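Local coordinates for glutamate--cysteine ligase GshA (Methylobacillus flagellatus KT, PDB 3K1T), which probably acts as a glutamate–cysteine ligase, joining glutamate to cysteine to make gamma-glutamylcysteine, the precursor of glutathione, at residues 21-32 / 218-228; 65-73 / 347-357. All coordinates share one frame; numbering follows the deposited sequence. Where two conformers were deposited one is given.

Contact 1: residues 21-32 / 218-228; sequences RLLDNMPRIEHW and VVEEFAPLIDI
Ile-29 drops its CG1 branch between Ile-226 and Phe-222, with CG1 3.6 Å from Ile-226 CG2. Leu-22 comes in from the preceding helix: its CD2 meets the edge of the Phe-222 ring and packs against Ile-226 CD1. Farther along, the indole of Trp-32 lies against helix 218-226 with one face taken by two residues. Leu-225 CD2 makes a CH-pi contact 4.0 Å from the centroid of its five-membered ring, and Phe-222 CD1 sits 3.6 Å from Trp-32 CZ3, the two ring planes tilted at 56°. With CG anti to the backbone N (chi1 -179°), Trp-32 reaches across far enough for NE1 to bond Glu-221 OE2 at 3.0 Å; the nearly straight N-H comes from above the carboxylate plane, while OE2 stays near the indole plane. In the conformers described here, Arg-28 runs antiparallel to the Leu-225 side chain, Arg-28 CD against Leu-225 CG, and Arg-21 NE donates to Asp-227 O (3.1 Å), where a Schellman motif ends the helix. A water bridges Asp-227 O and, weakly, Arg-21 NH2, while Asn-25 ND2 turns back to Arg-21 O at 2.8 Å. The segments of helices 26-40 and 210-226 used here approach to 10.9 Å at 155°, nearly antiparallel; helix 398-421 packs on Leu-22 and Trp-32, and Leu-18 of helix 13-23 on Ile-226.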
loop_
_atom_site.group_PDB
_atom_site.type_symbol
_atom_site.label_atom_id
_atom_site.label_comp_id
_atom_site.label_asym_id
_atom_site.label_seq_id
_atom_site.Cartn_x
_atom_site.Cartn_y
_atom_site.Cartn_z
ATOM N N ARG A 21 20.355 11.971 -11.714
ATOM C CA ARG A 21 20.968 11.504 -10.465
ATOM C C ARG A 21 20.026 10.549 -9.704
ATOM O O ARG A 21 20.476 9.512 -9.185
ATOM C CB ARG A 21 21.378 12.694 -9.572
ATOM C CG ARG A 21 22.509 13.570 -10.146
ATOM C CD ARG A 21 23.900 12.909 -10.197
ATOM N NE ARG A 21 24.842 13.953 -10.597
ATOM C CZ ARG A 21 25.009 14.397 -11.853
ATOM N NH1 ARG A 21 24.335 13.855 -12.866
ATOM N NH2 ARG A 21 25.842 15.408 -12.109
ATOM N N LEU A 22 18.725 10.884 -9.637
ATOM C CA LEU A 22 17.742 10.035 -8.943
ATOM C C LEU A 22 17.623 8.669 -9.631
ATOM O O LEU A 22 17.575 7.616 -8.968
ATOM C CB LEU A 22 16.353 10.700 -8.874
ATOM C CG LEU A 22 16.231 12.037 -8.148
ATOM C CD1 LEU A 22 14.770 12.587 -8.351
ATOM C CD2 LEU A 22 16.602 11.901 -6.650
ATOM N N LEU A 23 17.587 8.688 -10.961
ATOM C CA LEU A 23 17.391 7.454 -11.731
ATOM C C LEU A 23 18.679 6.613 -11.830
ATOM O O LEU A 23 18.619 5.463 -12.209
ATOM C CB LEU A 23 16.849 7.749 -13.105
ATOM C CG LEU A 23 15.504 8.497 -13.090
ATOM C CD1 LEU A 23 15.145 8.967 -14.503
ATOM C CD2 LEU A 23 14.357 7.671 -12.464
ATOM N N ASP A 24 19.820 7.172 -11.491
ATOM C CA ASP A 24 21.055 6.379 -11.423
ATOM C C ASP A 24 21.316 5.888 -9.989
ATOM O O ASP A 24 22.337 5.207 -9.748
ATOM C CB ASP A 24 22.250 7.219 -11.917
ATOM C CG ASP A 24 23.557 6.393 -12.116
ATOM O OD1 ASP A 24 23.515 5.238 -12.580
ATOM O OD2 ASP A 24 24.652 6.924 -11.841
ATOM N N ASN A 25 20.462 6.280 -9.029
ATOM C CA ASN A 25 20.667 5.935 -7.615
ATOM C C ASN A 25 19.387 5.405 -6.963
ATOM O O ASN A 25 19.229 5.498 -5.760
ATOM C CB ASN A 25 21.138 7.190 -6.863
ATOM C CG ASN A 25 22.574 7.543 -7.178
ATOM O OD1 ASN A 25 23.481 6.828 -6.733
ATOM N ND2 ASN A 25 22.800 8.612 -7.999
HETATM N N MSE A 26 18.482 4.843 -7.753
HETATM C CA MSE A 26 17.129 4.550 -7.264
HETATM C C MSE A 26 17.104 3.566 -6.065
HETATM O O MSE A 26 16.552 3.887 -5.016
HETATM C CB MSE A 26 16.196 4.182 -8.429
HETATM C CG MSE A 26 14.735 4.084 -8.038
HETATM SE SE MSE A 26 14.295 2.280 -7.402
HETATM C CE MSE A 26 12.378 2.580 -7.128
ATOM N N PRO A 27 17.758 2.411 -6.169
ATOM C CA PRO A 27 17.788 1.550 -4.981
ATOM C C PRO A 27 18.531 2.159 -3.768
ATOM O O PRO A 27 18.122 1.962 -2.620
ATOM C CB PRO A 27 18.501 0.281 -5.462
ATOM C CG PRO A 27 18.857 0.491 -6.932
ATOM C CD PRO A 27 18.263 1.747 -7.395
ATOM N N ARG A 28 19.623 2.884 -4.009
ATOM C CA ARG A 28 20.315 3.562 -2.913
ATOM C C ARG A 28 19.415 4.549 -2.198
ATOM O O ARG A 28 19.419 4.617 -0.948
ATOM C CB ARG A 28 21.620 4.243 -3.388
ATOM C CG ARG A 28 21.980 5.546 -2.678
ATOM C CD ARG A 28 23.153 6.293 -3.348
ATOM N NE ARG A 28 24.410 5.753 -2.872
ATOM C CZ ARG A 28 25.016 4.680 -3.367
ATOM N NH1 ARG A 28 24.524 4.032 -4.417
ATOM N NH2 ARG A 28 26.153 4.273 -2.824
ATOM N N ILE A 29 18.652 5.312 -2.961
ATOM C CA ILE A 29 17.694 6.269 -2.417
ATOM C C ILE A 29 16.604 5.586 -1.579
ATOM O O ILE A 29 16.314 6.015 -0.460
ATOM C CB ILE A 29 17.075 7.125 -3.535
ATOM C CG1 ILE A 29 18.139 8.093 -4.120
ATOM C CG2 ILE A 29 15.768 7.896 -3.054
ATOM C CD1 ILE A 29 17.746 8.626 -5.503
ATOM N N GLU A 30 15.992 4.533 -2.115
ATOM C CA GLU A 30 14.926 3.854 -1.398
ATOM C C GLU A 30 15.452 3.158 -0.109
ATOM O O GLU A 30 14.796 3.195 0.948
ATOM C CB GLU A 30 14.197 2.881 -2.315
ATOM C CG GLU A 30 13.525 3.587 -3.489
ATOM C CD GLU A 30 12.447 4.591 -3.093
ATOM O OE1 GLU A 30 11.933 4.553 -1.947
ATOM O OE2 GLU A 30 12.117 5.445 -3.946
ATOM N N HIS A 31 16.639 2.575 -0.189
ATOM C CA HIS A 31 17.291 2.024 0.996
ATOM C C HIS A 31 17.565 3.114 2.026
ATOM O O HIS A 31 17.300 2.939 3.220
ATOM C CB HIS A 31 18.608 1.337 0.623
ATOM C CG HIS A 31 19.346 0.822 1.802
ATOM N ND1 HIS A 31 20.380 1.515 2.392
ATOM C CD2 HIS A 31 19.132 -0.270 2.572
ATOM C CE1 HIS A 31 20.820 0.830 3.434
ATOM N NE2 HIS A 31 20.087 -0.257 3.562
ATOM N N TRP A 32 18.020 4.284 1.563
ATOM C CA TRP A 32 18.277 5.398 2.486
ATOM C C TRP A 32 16.985 5.841 3.179
ATOM O O TRP A 32 16.958 6.019 4.399
ATOM C CB TRP A 32 18.948 6.548 1.729
ATOM C CG TRP A 32 19.275 7.747 2.575
ATOM C CD1 TRP A 32 20.419 7.954 3.283
ATOM C CD2 TRP A 32 18.466 8.909 2.767
ATOM N NE1 TRP A 32 20.378 9.158 3.908
ATOM C CE2 TRP A 32 19.186 9.773 3.621
ATOM C CE3 TRP A 32 17.206 9.302 2.312
ATOM C CZ2 TRP A 32 18.694 11.014 4.017
ATOM C CZ3 TRP A 32 16.732 10.539 2.678
ATOM C CH2 TRP A 32 17.479 11.387 3.537
ATOM N N VAL A 218 18.224 17.664 6.340
ATOM C CA VAL A 218 17.888 16.515 5.467
ATOM C C VAL A 218 18.614 16.619 4.106
ATOM O O VAL A 218 19.237 15.652 3.634
ATOM C CB VAL A 218 16.360 16.384 5.253
ATOM C CG1 VAL A 218 16.027 15.427 4.057
ATOM C CG2 VAL A 218 15.663 15.897 6.570
ATOM N N VAL A 219 18.560 17.784 3.481
ATOM C CA VAL A 219 19.200 17.992 2.178
ATOM C C VAL A 219 20.732 17.879 2.275
ATOM O O VAL A 219 21.366 17.365 1.358
ATOM C CB VAL A 219 18.782 19.336 1.548
ATOM C CG1 VAL A 219 19.620 19.665 0.284
ATOM C CG2 VAL A 219 17.246 19.309 1.203
ATOM N N GLU A 220 21.314 18.325 3.384
ATOM C CA GLU A 220 22.756 18.208 3.623
ATOM C C GLU A 220 23.204 16.769 3.642
ATOM O O GLU A 220 24.332 16.490 3.284
ATOM C CB GLU A 220 23.175 18.829 4.959
ATOM C CG GLU A 220 23.281 20.330 4.944
ATOM C CD GLU A 220 23.305 20.931 6.384
ATOM O OE1 GLU A 220 23.676 20.205 7.373
ATOM O OE2 GLU A 220 22.943 22.131 6.493
ATOM N N GLU A 221 22.325 15.851 4.033
ATOM C CA GLU A 221 22.660 14.445 3.939
ATOM C C GLU A 221 22.320 13.831 2.580
ATOM O O GLU A 221 23.088 13.020 2.037
ATOM C CB GLU A 221 21.994 13.670 5.053
ATOM C CG GLU A 221 22.436 12.228 5.012
ATOM C CD GLU A 221 21.974 11.422 6.204
ATOM O OE1 GLU A 221 21.416 12.042 7.148
ATOM O OE2 GLU A 221 22.155 10.168 6.143
ATOM N N PHE A 222 21.164 14.199 2.025
ATOM C CA PHE A 222 20.710 13.596 0.786
ATOM C C PHE A 222 21.485 14.045 -0.440
ATOM O O PHE A 222 21.781 13.237 -1.312
ATOM C CB PHE A 222 19.215 13.867 0.590
ATOM C CG PHE A 222 18.606 13.112 -0.547
ATOM C CD1 PHE A 222 18.255 11.772 -0.395
ATOM C CD2 PHE A 222 18.328 13.742 -1.729
ATOM C CE1 PHE A 222 17.660 11.065 -1.481
ATOM C CE2 PHE A 222 17.749 13.059 -2.795
ATOM C CZ PHE A 222 17.402 11.724 -2.665
ATOM N N ALA A 223 21.824 15.317 -0.529
ATOM C CA ALA A 223 22.480 15.835 -1.719
ATOM C C ALA A 223 23.831 15.111 -2.023
ATOM O O ALA A 223 24.054 14.705 -3.171
ATOM C CB ALA A 223 22.638 17.373 -1.627
ATOM N N PRO A 224 24.681 14.892 -1.009
ATOM C CA PRO A 224 25.894 14.115 -1.297
ATOM C C PRO A 224 25.659 12.635 -1.587
ATOM O O PRO A 224 26.472 12.046 -2.292
ATOM C CB PRO A 224 26.767 14.284 -0.041
ATOM C CG PRO A 224 26.007 15.159 0.884
ATOM C CD PRO A 224 24.731 15.546 0.321
ATOM N N LEU A 225 24.578 12.053 -1.069
ATOM C CA LEU A 225 24.186 10.661 -1.379
ATOM C C LEU A 225 24.062 10.471 -2.890
ATOM O O LEU A 225 24.499 9.438 -3.422
ATOM C CB LEU A 225 22.856 10.290 -0.696
ATOM C CG LEU A 225 22.346 8.840 -0.824
ATOM C CD1 LEU A 225 23.214 7.891 0.056
ATOM C CD2 LEU A 225 20.842 8.714 -0.498
ATOM N N ILE A 226 23.466 11.449 -3.577
ATOM C CA ILE A 226 23.212 11.321 -5.017
ATOM C C ILE A 226 24.126 12.256 -5.843
ATOM O O ILE A 226 24.021 12.275 -7.044
ATOM C CB ILE A 226 21.717 11.546 -5.401
ATOM C CG1 ILE A 226 21.270 12.992 -5.118
ATOM C CG2 ILE A 226 20.792 10.543 -4.642
ATOM C CD1 ILE A 226 19.960 13.426 -5.776
ATOM N N ASP A 227 25.020 12.985 -5.187
ATOM C CA ASP A 227 25.946 13.938 -5.812
ATOM C C ASP A 227 25.256 15.036 -6.636
ATOM O O ASP A 227 25.470 15.157 -7.853
ATOM C CB ASP A 227 26.996 13.210 -6.668
ATOM C CG ASP A 227 28.149 14.136 -7.089
ATOM O OD1 ASP A 227 28.479 15.083 -6.347
ATOM O OD2 ASP A 227 28.754 13.885 -8.145
ATOM N N ILE A 228 24.433 15.842 -5.969
ATOM C CA ILE A 228 23.721 16.957 -6.603
ATOM C C ILE A 228 24.009 18.245 -5.803
ATOM O O ILE A 228 24.279 18.179 -4.593
ATOM C CB ILE A 228 22.212 16.653 -6.692
ATOM C CG1 ILE A 228 21.463 17.578 -7.661
ATOM C CG2 ILE A 228 21.533 16.809 -5.298
ATOM C CD1 ILE A 228 21.512 17.188 -9.112
HETATM O O HOH W 1 25.637 17.023 -9.855
HETATM O O HOH W 2 25.389 9.758 -8.721
#

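Contact 2: residues 65-73 / 347-357. With SO4 (sulfate ion), chain B.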
loop_
_atom_site.group_PDB
_atom_site.type_symbol
_atom_site.label_atom_id
_atom_site.label_comp_id
_atom_site.label_asym_id
_atom_site.label_seq_id
_atom_site.Cartn_x
_atom_site.Cartn_y
_atom_site.Cartn_z
ATOM N N PHE A 65 -1.934 18.481 8.178
ATOM C CA PHE A 65 -3.398 18.409 8.257
ATOM C C PHE A 65 -4.041 18.617 6.874
ATOM O O PHE A 65 -4.804 19.566 6.649
ATOM C CB PHE A 65 -3.913 19.464 9.265
ATOM C CG PHE A 65 -3.037 19.621 10.470
ATOM C CD1 PHE A 65 -1.918 20.469 10.422
ATOM C CD2 PHE A 65 -3.322 18.943 11.655
ATOM C CE1 PHE A 65 -1.099 20.635 11.527
ATOM C CE2 PHE A 65 -2.506 19.090 12.777
ATOM C CZ PHE A 65 -1.380 19.922 12.712
ATOM N N PRO A 66 -3.725 17.731 5.911
ATOM C CA PRO A 66 -4.145 17.989 4.529
ATOM C C PRO A 66 -5.654 18.054 4.380
ATOM O O PRO A 66 -6.367 17.244 4.982
ATOM C CB PRO A 66 -3.537 16.809 3.722
ATOM C CG PRO A 66 -2.939 15.892 4.701
ATOM C CD PRO A 66 -2.902 16.510 6.044
ATOM N N GLY A 67 -6.120 18.988 3.566
ATOM C CA GLY A 67 -7.539 19.251 3.426
ATOM C C GLY A 67 -8.120 19.139 2.034
ATOM O O GLY A 67 -9.160 19.716 1.757
ATOM N N GLY A 68 -7.437 18.400 1.151
ATOM C CA GLY A 68 -7.862 18.250 -0.222
ATOM C C GLY A 68 -7.993 16.778 -0.642
ATOM O O GLY A 68 -7.757 16.428 -1.799
ATOM N N PHE A 69 -8.412 15.918 0.279
ATOM C CA PHE A 69 -8.620 14.482 -0.041
ATOM C C PHE A 69 -9.643 14.222 -1.135
ATOM O O PHE A 69 -9.587 13.196 -1.812
ATOM C CB PHE A 69 -8.946 13.669 1.235
ATOM C CG PHE A 69 -7.732 13.387 2.065
ATOM C CD1 PHE A 69 -6.926 12.300 1.777
ATOM C CD2 PHE A 69 -7.390 14.213 3.117
ATOM C CE1 PHE A 69 -5.765 12.061 2.532
ATOM C CE2 PHE A 69 -6.251 13.990 3.875
ATOM C CZ PHE A 69 -5.413 12.915 3.573
ATOM N N ASN A 70 -10.577 15.136 -1.315
ATOM C CA ASN A 70 -11.572 15.002 -2.356
ATOM C C ASN A 70 -11.008 15.244 -3.772
ATOM O O ASN A 70 -11.686 14.983 -4.746
ATOM C CB ASN A 70 -12.704 15.983 -2.105
ATOM C CG ASN A 70 -12.242 17.444 -2.038
ATOM O OD1 ASN A 70 -11.426 17.804 -1.202
ATOM N ND2 ASN A 70 -12.820 18.303 -2.909
ATOM N N ASN A 71 -9.777 15.753 -3.849
ATOM C CA ASN A 71 -9.125 16.062 -5.130
ATOM C C ASN A 71 -8.267 14.937 -5.655
ATOM O O ASN A 71 -7.692 15.052 -6.742
ATOM C CB ASN A 71 -8.229 17.306 -4.998
ATOM C CG ASN A 71 -8.984 18.557 -4.553
ATOM O OD1 ASN A 71 -10.145 18.738 -4.881
ATOM N ND2 ASN A 71 -8.276 19.461 -3.858
ATOM N N LEU A 72 -8.126 13.874 -4.860
ATOM C CA LEU A 72 -7.327 12.728 -5.236
ATOM C C LEU A 72 -8.011 11.926 -6.316
ATOM O O LEU A 72 -9.240 11.890 -6.423
ATOM C CB LEU A 72 -7.008 11.826 -4.020
ATOM C CG LEU A 72 -6.178 12.500 -2.921
ATOM C CD1 LEU A 72 -5.963 11.552 -1.748
ATOM C CD2 LEU A 72 -4.792 13.067 -3.415
ATOM N N ASN A 73 -7.207 11.272 -7.140
ATOM C CA ASN A 73 -7.746 10.480 -8.248
ATOM C C ASN A 73 -8.458 9.224 -7.704
ATOM O O ASN A 73 -7.840 8.380 -7.027
ATOM C CB ASN A 73 -6.591 10.124 -9.184
ATOM C CG ASN A 73 -7.046 9.390 -10.444
ATOM O OD1 ASN A 73 -8.056 8.661 -10.458
ATOM N ND2 ASN A 73 -6.279 9.591 -11.511
ATOM N N TYR A 347 0.496 14.062 -1.893
ATOM C CA TYR A 347 -0.128 13.464 -0.692
ATOM C C TYR A 347 0.585 12.172 -0.259
ATOM O O TYR A 347 0.903 11.292 -1.097
ATOM C CB TYR A 347 -1.617 13.170 -0.967
ATOM C CG TYR A 347 -2.515 14.323 -0.639
ATOM C CD1 TYR A 347 -2.267 15.606 -1.168
ATOM C CD2 TYR A 347 -3.585 14.170 0.231
ATOM C CE1 TYR A 347 -3.066 16.679 -0.829
ATOM C CE2 TYR A 347 -4.411 15.238 0.557
ATOM C CZ TYR A 347 -4.133 16.495 0.044
ATOM O OH TYR A 347 -4.908 17.562 0.416
HETATM N N MSE A 348 0.795 12.052 1.048
HETATM C CA MSE A 348 1.387 10.904 1.683
HETATM C C MSE A 348 0.555 10.448 2.858
HETATM O O MSE A 348 -0.060 11.274 3.536
HETATM C CB MSE A 348 2.813 11.209 2.130
HETATM C CG MSE A 348 3.768 11.307 0.897
HETATM SE SE MSE A 348 5.261 12.524 1.187
HETATM C CE MSE A 348 4.226 14.155 1.363
HETATM N N MSE A 349 0.512 9.137 3.061
HETATM C CA MSE A 349 0.019 8.529 4.298
HETATM C C MSE A 349 1.083 7.567 4.796
HETATM O O MSE A 349 1.708 6.840 3.996
HETATM C CB MSE A 349 -1.342 7.856 4.062
HETATM C CG MSE A 349 -2.350 8.850 3.533
HETATM SE SE MSE A 349 -4.187 8.113 3.533
HETATM C CE MSE A 349 -4.519 8.512 5.394
ATOM N N ASP A 350 1.374 7.617 6.089
ATOM C CA ASP A 350 2.619 7.024 6.612
ATOM C C ASP A 350 3.744 7.577 5.713
ATOM O O ASP A 350 3.692 8.765 5.329
ATOM C CB ASP A 350 2.569 5.480 6.674
ATOM C CG ASP A 350 3.790 4.882 7.387
ATOM O OD1 ASP A 350 4.063 5.301 8.494
ATOM O OD2 ASP A 350 4.491 4.038 6.837
ATOM N N HIS A 351 4.733 6.772 5.315
ATOM C CA HIS A 351 5.807 7.337 4.464
ATOM C C HIS A 351 5.617 7.007 2.973
ATOM O O HIS A 351 6.589 6.987 2.216
ATOM C CB HIS A 351 7.188 6.905 4.961
ATOM C CG HIS A 351 7.375 5.412 5.090
ATOM N ND1 HIS A 351 7.497 4.779 6.317
ATOM C CD2 HIS A 351 7.471 4.437 4.149
ATOM C CE1 HIS A 351 7.676 3.481 6.115
ATOM N NE2 HIS A 351 7.673 3.247 4.812
ATOM N N PHE A 352 4.382 6.749 2.548
ATOM C CA PHE A 352 4.084 6.351 1.168
ATOM C C PHE A 352 3.391 7.472 0.416
ATOM O O PHE A 352 2.441 8.097 0.926
ATOM C CB PHE A 352 3.212 5.096 1.150
ATOM C CG PHE A 352 3.914 3.900 1.700
ATOM C CD1 PHE A 352 5.031 3.380 1.029
ATOM C CD2 PHE A 352 3.536 3.344 2.868
ATOM C CE1 PHE A 352 5.706 2.271 1.539
ATOM C CE2 PHE A 352 4.242 2.248 3.405
ATOM C CZ PHE A 352 5.332 1.738 2.739
ATOM N N VAL A 353 3.849 7.716 -0.808
ATOM C CA VAL A 353 3.165 8.661 -1.686
ATOM C C VAL A 353 1.905 8.020 -2.263
ATOM O O VAL A 353 1.974 6.957 -2.898
ATOM C CB VAL A 353 4.084 9.140 -2.816
ATOM C CG1 VAL A 353 3.323 10.082 -3.754
ATOM C CG2 VAL A 353 5.410 9.762 -2.242
ATOM N N VAL A 354 0.747 8.646 -2.052
ATOM C CA VAL A 354 -0.524 8.078 -2.502
ATOM C C VAL A 354 -1.140 8.760 -3.723
ATOM O O VAL A 354 -2.037 8.197 -4.375
ATOM C CB VAL A 354 -1.558 7.977 -1.354
ATOM C CG1 VAL A 354 -0.983 7.067 -0.261
ATOM C CG2 VAL A 354 -1.993 9.385 -0.816
ATOM N N GLY A 355 -0.614 9.927 -4.079
ATOM C CA GLY A 355 -1.152 10.691 -5.204
ATOM C C GLY A 355 -1.003 12.174 -4.950
ATOM O O GLY A 355 -0.077 12.605 -4.274
ATOM N N GLY A 356 -1.941 12.948 -5.481
ATOM C CA GLY A 356 -1.953 14.392 -5.325
ATOM C C GLY A 356 -2.713 15.091 -6.423
ATOM O O GLY A 356 -3.510 14.456 -7.143
ATOM N N PHE A 357 -2.492 16.398 -6.542
ATOM C CA PHE A 357 -3.188 17.191 -7.509
ATOM C C PHE A 357 -2.417 18.457 -7.805
ATOM O O PHE A 357 -1.575 18.851 -7.031
ATOM C CB PHE A 357 -4.633 17.503 -7.041
ATOM C CG PHE A 357 -4.715 18.270 -5.755
ATOM C CD1 PHE A 357 -4.784 17.596 -4.532
ATOM C CD2 PHE A 357 -4.768 19.645 -5.759
ATOM C CE1 PHE A 357 -4.890 18.288 -3.348
ATOM C CE2 PHE A 357 -4.861 20.384 -4.568
ATOM C CZ PHE A 357 -4.908 19.696 -3.346
HETATM S S SO4 B . -3.657 20.904 1.351
HETATM O O1 SO4 B . -4.102 21.302 0.036
HETATM O O2 SO4 B . -3.335 19.536 1.091
HETATM O O3 SO4 B . -2.476 21.624 1.772
HETATM O O4 SO4 B . -4.747 21.039 2.343
HETATM O O HOH W 3 -4.336 11.157 -6.695
#
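Tyr-347 stands at the tight end of this contact, its ring wedged between residues of the 65-73 loop. One edge points into the face of Phe-69: Tyr-347 CE2 lies over the centre of that ring and the planes stand at 86°, an edge-to-face pair with centroids 5.0 Å apart. Leu-72 brings CD2 over a face of the tyrosine, 3.8 Å from Tyr-347 CG, and the same methyl rests on the backbone of the second strand, 3.5 Å from Gly-356 N. Pro-66 CB packs against Tyr-347 CE2. The backbone of Gly-68 lies close against the tyrosine hydroxyl and the Phe-357 ring, with Gly-68 O 3.8 Å from Phe-357 CE1; Gly-68 N reaches Tyr-347 OH at 2.8 Å, a weak, bent bond. A chi1 of 61° leans the Phe-357 ring back over its own backbone, one face toward Asn-71, with ND2 of Asn-71 3.4 Å from Phe-357 CZ and its CB making a CH-pi contact.

On the looser side the protein groups meet through a sulfate and a water. The sulfate, probably from the crystallisation liquor, takes the N-H of Gly-67 on O4 (2.8 Å) and, weakly, the hydroxyl of Tyr-347 on O2; Ser-47, Asn-63 and Arg-359 also bind it, consistent with a spot that can hold an anion. Beyond Leu-72, a water links Asn-73 N to Gly-356 N where the two backbones part. Strands 347-349 and 352-357 form a hairpin closed by a type II' turn in the antiparallel sheet, with strand 45-52 alongside 340-349. Helix 109-124 packs on Phe-69, and helix 77-91 on Met-349 and Val-354.

The two contacts lie on different parts of one chain, their centres about 24 Å apart and their nearest atoms about 7 Å apart, without touching. Their segments alternate in sequence: 21-32, 65-73, 218-228, 347-357. Contact 1 is a helix-helix junction toward the periphery, about 22 Å from the centre of the chain, whereas contact 2 sits about 11 Å from it and packs a loop against the antiparallel sheet. A ring stack joins them indirectly: His-351 of contact 2 packs on Trp-37, which belongs to the same helix 26-40 as Trp-32. In both, distant parts of the sequence meet. Both also lie within reach of the second subunit.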